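PDB 6A41: dehalogenase from Rhodospirillaceae, which probably catalyses dehalogenation and has the Rossmann fold of the short-chain dehydrogenase/reductase and enoyl-reductase family. Local coordinates for residues Ala65-Glu68 / Leu69-Arg73; Met1-Asp5 / Arg6-Ile10. All blocks are in the same frame, centred on the assembly; numbering follows the deposited sequence.

Interaction 1: residues Ala65-Glu68 / Leu69-Arg73; sequences AMVE and LALKR
Val67 and Leu71, one turn apart on helix 63-74, lie side by side and point the same way, a local i to i+4 contact on a helix of a Rossmann-fold domain. The touching atoms are Val67 CG1 and Leu71 CD1, 4.0 Å apart. The two first torsions differ: Val67 sets CG1 anti to its backbone N (chi1 173°), beside the carbonyl carbon, whereas Leu71 carries CG beside the backbone N (chi1 -79°). The leucine branch therefore sits by the peptide of the preceding turn, with Leu71 CG 3.5 Å from Val67 O. Both residues continue onto helix 98-126, Val67 against Leu118 and Val119, Leu71 against Ser122.

The same i to i+4 spacing pairs Met66, a selenomethionine, with Ala70: SE lies 4.5 Å from Ala70 CB, a loose apolar approach. Ala70 also faces Leu33 of strand 31-34, and Met66 reaches Leu115, so this flank of the helix is turned into the protein.

On the exposed flank, Glu68 is extended, and Lys72 follows it one turn later. Their opposite charges come near without touching, Glu68 OE2 standing 4.9 Å from Lys72 NZ, so any attraction is probably modest.

Backbone i to i+4 bonds link the turns. Leu69 N donates to Ala65 O at 3.0 Å, Ala70 N to Met66 O at 2.9 Å and Leu71 N to Val67 O at the same length; Lys72 N reaches Glu68 O at 3.0 Å.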
loop_
_atom_site.group_PDB
_atom_site.type_symbol
_atom_site.label_atom_id
_atom_site.label_comp_id
_atom_site.label_asym_id
_atom_site.label_seq_id
_atom_site.Cartn_x
_atom_site.Cartn_y
_atom_site.Cartn_z
ATOM N N ALA A 65 -32.380 -18.000 -3.780
ATOM C CA ALA A 65 -33.781 -17.630 -3.543
ATOM C C ALA A 65 -33.880 -16.195 -3.035
ATOM O O ALA A 65 -34.860 -15.469 -3.331
ATOM C CB ALA A 65 -34.414 -18.599 -2.507
HETATM N N MSE A 66 -32.927 -15.832 -2.154
HETATM C CA MSE A 66 -32.954 -14.460 -1.526
HETATM C C MSE A 66 -32.768 -13.415 -2.607
HETATM O O MSE A 66 -33.499 -12.448 -2.657
HETATM C CB MSE A 66 -31.957 -14.342 -0.417
HETATM C CG MSE A 66 -32.028 -13.003 0.324
HETATM SE SE MSE A 66 -30.989 -11.617 -0.698
HETATM C CE MSE A 66 -29.225 -12.483 -0.236
ATOM N N VAL A 67 -31.849 -13.658 -3.529
ATOM C CA VAL A 67 -31.612 -12.707 -4.659
ATOM C C VAL A 67 -32.768 -12.606 -5.606
ATOM O O VAL A 67 -33.130 -11.509 -6.016
ATOM C CB VAL A 67 -30.278 -13.001 -5.394
ATOM C CG1 VAL A 67 -30.103 -12.151 -6.648
ATOM C CG2 VAL A 67 -29.185 -12.698 -4.441
ATOM N N GLU A 68 -33.349 -13.743 -5.942
ATOM C CA GLU A 68 -34.487 -13.733 -6.836
ATOM C C GLU A 68 -35.656 -12.933 -6.223
ATOM O O GLU A 68 -36.302 -12.150 -6.940
ATOM C CB GLU A 68 -34.915 -15.167 -7.116
ATOM C CG GLU A 68 -36.186 -15.264 -7.971
ATOM C CD GLU A 68 -36.658 -16.697 -8.211
ATOM O OE1 GLU A 68 -35.839 -17.654 -8.186
ATOM O OE2 GLU A 68 -37.848 -16.867 -8.436
ATOM N N LEU A 69 -35.902 -13.140 -4.929
ATOM C CA LEU A 69 -36.876 -12.384 -4.217
ATOM C C LEU A 69 -36.569 -10.878 -4.131
ATOM O O LEU A 69 -37.487 -10.038 -4.297
ATOM C CB LEU A 69 -37.009 -12.957 -2.822
ATOM C CG LEU A 69 -38.208 -12.510 -2.016
ATOM C CD1 LEU A 69 -39.552 -12.822 -2.686
ATOM C CD2 LEU A 69 -38.101 -13.144 -0.615
ATOM N N ALA A 70 -35.329 -10.539 -3.835
ATOM C CA ALA A 70 -34.880 -9.108 -3.736
ATOM C C ALA A 70 -35.158 -8.496 -5.061
ATOM O O ALA A 70 -35.757 -7.419 -5.153
ATOM C CB ALA A 70 -33.398 -9.035 -3.430
ATOM N N LEU A 71 -34.794 -9.167 -6.141
ATOM C CA LEU A 71 -34.966 -8.597 -7.488
ATOM C C LEU A 71 -36.412 -8.428 -7.883
ATOM O O LEU A 71 -36.757 -7.478 -8.537
ATOM C CB LEU A 71 -34.284 -9.469 -8.554
ATOM C CG LEU A 71 -32.775 -9.230 -8.585
ATOM C CD1 LEU A 71 -32.143 -10.241 -9.516
ATOM C CD2 LEU A 71 -32.420 -7.783 -9.142
ATOM N N LYS A 72 -37.256 -9.403 -7.583
ATOM C CA LYS A 72 -38.699 -9.257 -7.734
ATOM C C LYS A 72 -39.344 -8.055 -7.022
ATOM O O LYS A 72 -40.326 -7.511 -7.487
ATOM C CB LYS A 72 -39.392 -10.511 -7.202
ATOM C CG LYS A 72 -39.816 -11.506 -8.217
ATOM C CD LYS A 72 -41.338 -11.406 -8.445
ATOM C CE LYS A 72 -41.937 -12.747 -8.808
ATOM N NZ LYS A 72 -41.087 -13.413 -9.872
ATOM N N ARG A 73 -38.805 -7.604 -5.900
ATOM C CA ARG A 73 -39.481 -6.576 -5.138
ATOM C C ARG A 73 -39.665 -5.308 -5.977
ATOM O O ARG A 73 -40.789 -4.807 -6.004
ATOM C CB ARG A 73 -38.726 -6.266 -3.833
ATOM C CG ARG A 73 -39.321 -5.151 -2.994
ATOM C CD ARG A 73 -40.284 -5.712 -2.024
ATOM N NE ARG A 73 -40.759 -4.728 -1.074
ATOM C CZ ARG A 73 -41.885 -4.858 -0.364
ATOM N NH1 ARG A 73 -42.680 -5.912 -0.494
ATOM N NH2 ARG A 73 -42.234 -3.904 0.484
#

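Interaction 2: residues Met1-Asp5 / Arg6-Ile10; sequences MLLKD and RVILI
This is a turn contact at the amino terminus, where two successive beta turns lead into strand 7-10, a strand in the interior of the parallel Rossmann sheet. Leu3 and Arg6 close the second turn, a type II turn: Arg6 N donates to Leu3 O at 3.0 Å. The first, a type I turn from Met1 to Lys4, is closed by Lys4 N on Met1 O at 3.1 Å.

Past the turn, Leu3 meets Ile8. Their side chains cross at about a right angle, and the CD1 methyls, Leu3 to Ile8, are 3.7 Å apart. Ile8 also packs on Ala79 and Val81 of the adjacent strand 79-83, so the turn residue is tied to the sheet's buried layer.

Arg6 folds back over the turn. The rotation of its chain about CB-CG (chi2 -66°) brings NH1 to Asp5 O at 3.1 Å, a bond in which the donor stands 60° out of the carbonyl plane, while Lys4 O lies over one face of the guanidinium. Asp227 holds NH2 in a salt bridge.

On the outer side, a long salt bridge of 3.9 Å joins Lys4 NZ to Asp5 OD1. Both terminal nitrogens of the Arg6 guanidinium are held, NH1 by Asp5 O and NH2 by Asp227, and its positive charge is probably stabilised by the Asp227 carboxylate.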
loop_
_atom_site.group_PDB
_atom_site.type_symbol
_atom_site.label_atom_id
_atom_site.label_comp_id
_atom_site.label_asym_id
_atom_site.label_seq_id
_atom_site.Cartn_x
_atom_site.Cartn_y
_atom_site.Cartn_z
HETATM N N MSE A 1 -31.239 14.268 -0.372
HETATM C CA MSE A 1 -31.394 12.801 -0.322
HETATM C C MSE A 1 -30.336 12.154 -1.210
HETATM O O MSE A 1 -30.647 11.885 -2.343
HETATM C CB MSE A 1 -32.863 12.579 -0.752
HETATM C CG MSE A 1 -33.888 13.268 0.171
HETATM SE SE MSE A 1 -33.693 12.345 1.950
HETATM C CE MSE A 1 -35.621 11.827 2.243
ATOM N N LEU A 2 -29.137 11.849 -0.708
ATOM C CA LEU A 2 -28.023 11.303 -1.553
ATOM C C LEU A 2 -28.324 9.933 -2.191
ATOM O O LEU A 2 -27.735 9.622 -3.190
ATOM C CB LEU A 2 -26.688 11.100 -0.830
ATOM C CG LEU A 2 -25.757 12.294 -0.524
ATOM C CD1 LEU A 2 -24.309 11.772 -0.640
ATOM C CD2 LEU A 2 -26.040 13.537 -1.380
ATOM N N LEU A 3 -29.219 9.156 -1.635
ATOM C CA LEU A 3 -29.487 7.807 -2.191
ATOM C C LEU A 3 -31.023 7.766 -2.581
ATOM O O LEU A 3 -31.633 6.721 -2.616
ATOM C CB LEU A 3 -29.130 6.744 -1.094
ATOM C CG LEU A 3 -27.684 6.593 -0.696
ATOM C CD1 LEU A 3 -27.626 5.589 0.465
ATOM C CD2 LEU A 3 -26.945 6.117 -1.933
ATOM N N LYS A 4 -31.567 8.941 -2.898
ATOM C CA LYS A 4 -32.970 9.049 -3.341
ATOM C C LYS A 4 -33.141 8.001 -4.505
ATOM O O LYS A 4 -32.327 7.952 -5.396
ATOM C CB LYS A 4 -33.187 10.497 -3.873
ATOM C CG LYS A 4 -34.557 10.775 -4.426
ATOM C CD LYS A 4 -35.533 10.927 -3.294
ATOM C CE LYS A 4 -36.966 11.151 -3.818
ATOM N NZ LYS A 4 -37.871 10.252 -3.022
ATOM N N ASP A 5 -34.139 7.164 -4.392
ATOM C CA ASP A 5 -34.579 6.238 -5.444
ATOM C C ASP A 5 -33.474 5.181 -5.697
ATOM O O ASP A 5 -33.267 4.820 -6.847
ATOM C CB ASP A 5 -34.884 7.010 -6.750
ATOM C CG ASP A 5 -36.134 7.970 -6.597
ATOM O OD1 ASP A 5 -37.083 7.672 -5.886
ATOM O OD2 ASP A 5 -36.093 9.068 -7.151
ATOM N N ARG A 6 -32.612 4.867 -4.703
ATOM C CA ARG A 6 -31.651 3.771 -4.921
ATOM C C ARG A 6 -32.119 2.585 -4.108
ATOM O O ARG A 6 -32.421 2.770 -2.928
ATOM C CB ARG A 6 -30.210 4.168 -4.515
ATOM C CG ARG A 6 -29.585 5.286 -5.349
ATOM C CD ARG A 6 -29.363 4.815 -6.796
ATOM N NE ARG A 6 -29.001 5.950 -7.657
ATOM C CZ ARG A 6 -29.829 6.594 -8.477
ATOM N NH1 ARG A 6 -31.112 6.273 -8.577
ATOM N NH2 ARG A 6 -29.372 7.616 -9.187
ATOM N N VAL A 7 -32.120 1.410 -4.705
ATOM C CA VAL A 7 -32.473 0.155 -4.039
ATOM C C VAL A 7 -31.156 -0.480 -3.561
ATOM O O VAL A 7 -30.270 -0.812 -4.433
ATOM C CB VAL A 7 -33.216 -0.841 -5.019
ATOM C CG1 VAL A 7 -33.505 -2.156 -4.322
ATOM C CG2 VAL A 7 -34.488 -0.171 -5.536
ATOM N N ILE A 8 -31.030 -0.607 -2.229
ATOM C CA ILE A 8 -29.819 -1.121 -1.607
ATOM C C ILE A 8 -30.152 -2.448 -0.927
ATOM O O ILE A 8 -31.013 -2.466 -0.059
ATOM C CB ILE A 8 -29.302 -0.124 -0.604
ATOM C CG1 ILE A 8 -28.981 1.124 -1.419
ATOM C CG2 ILE A 8 -28.043 -0.625 0.073
ATOM C CD1 ILE A 8 -28.385 2.197 -0.683
ATOM N N LEU A 9 -29.449 -3.518 -1.260
ATOM C CA LEU A 9 -29.656 -4.777 -0.566
ATOM C C LEU A 9 -28.523 -4.954 0.424
ATOM O O LEU A 9 -27.352 -4.935 0.024
ATOM C CB LEU A 9 -29.530 -5.871 -1.654
ATOM C CG LEU A 9 -29.469 -7.260 -1.110
ATOM C CD1 LEU A 9 -30.703 -7.507 -0.259
ATOM C CD2 LEU A 9 -29.320 -8.251 -2.318
ATOM N N ILE A 10 -28.801 -5.137 1.699
ATOM C CA ILE A 10 -27.796 -5.298 2.696
ATOM C C ILE A 10 -27.929 -6.767 3.220
ATOM O O ILE A 10 -29.019 -7.219 3.562
ATOM C CB ILE A 10 -28.010 -4.380 3.880
ATOM C CG1 ILE A 10 -28.111 -2.875 3.454
ATOM C CG2 ILE A 10 -26.875 -4.546 4.926
ATOM C CD1 ILE A 10 -28.566 -1.918 4.543
#

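How the interactions relate
Both interactions are local, partly buried contacts, yet they belong to different elements of the Rossmann fold. Interaction 1 spans two turns of helix 63-74, which packs against the sheet, whereas interaction 2 forms the entrance to strand 7-10 within it. The regular helix repeats one backbone bond from residue to residue, with apolar pairs inward and charged residues outward; the turns rely instead on single bonds and on an arginine bound to carbonyl and carboxylate. Their centres are about 16 Å apart, but the two meet directly: Leu9 CD2, on the strand, lies 4.1 Å from Met66 SE and 4.3 Å from Ala70 CB, joining helix to sheet.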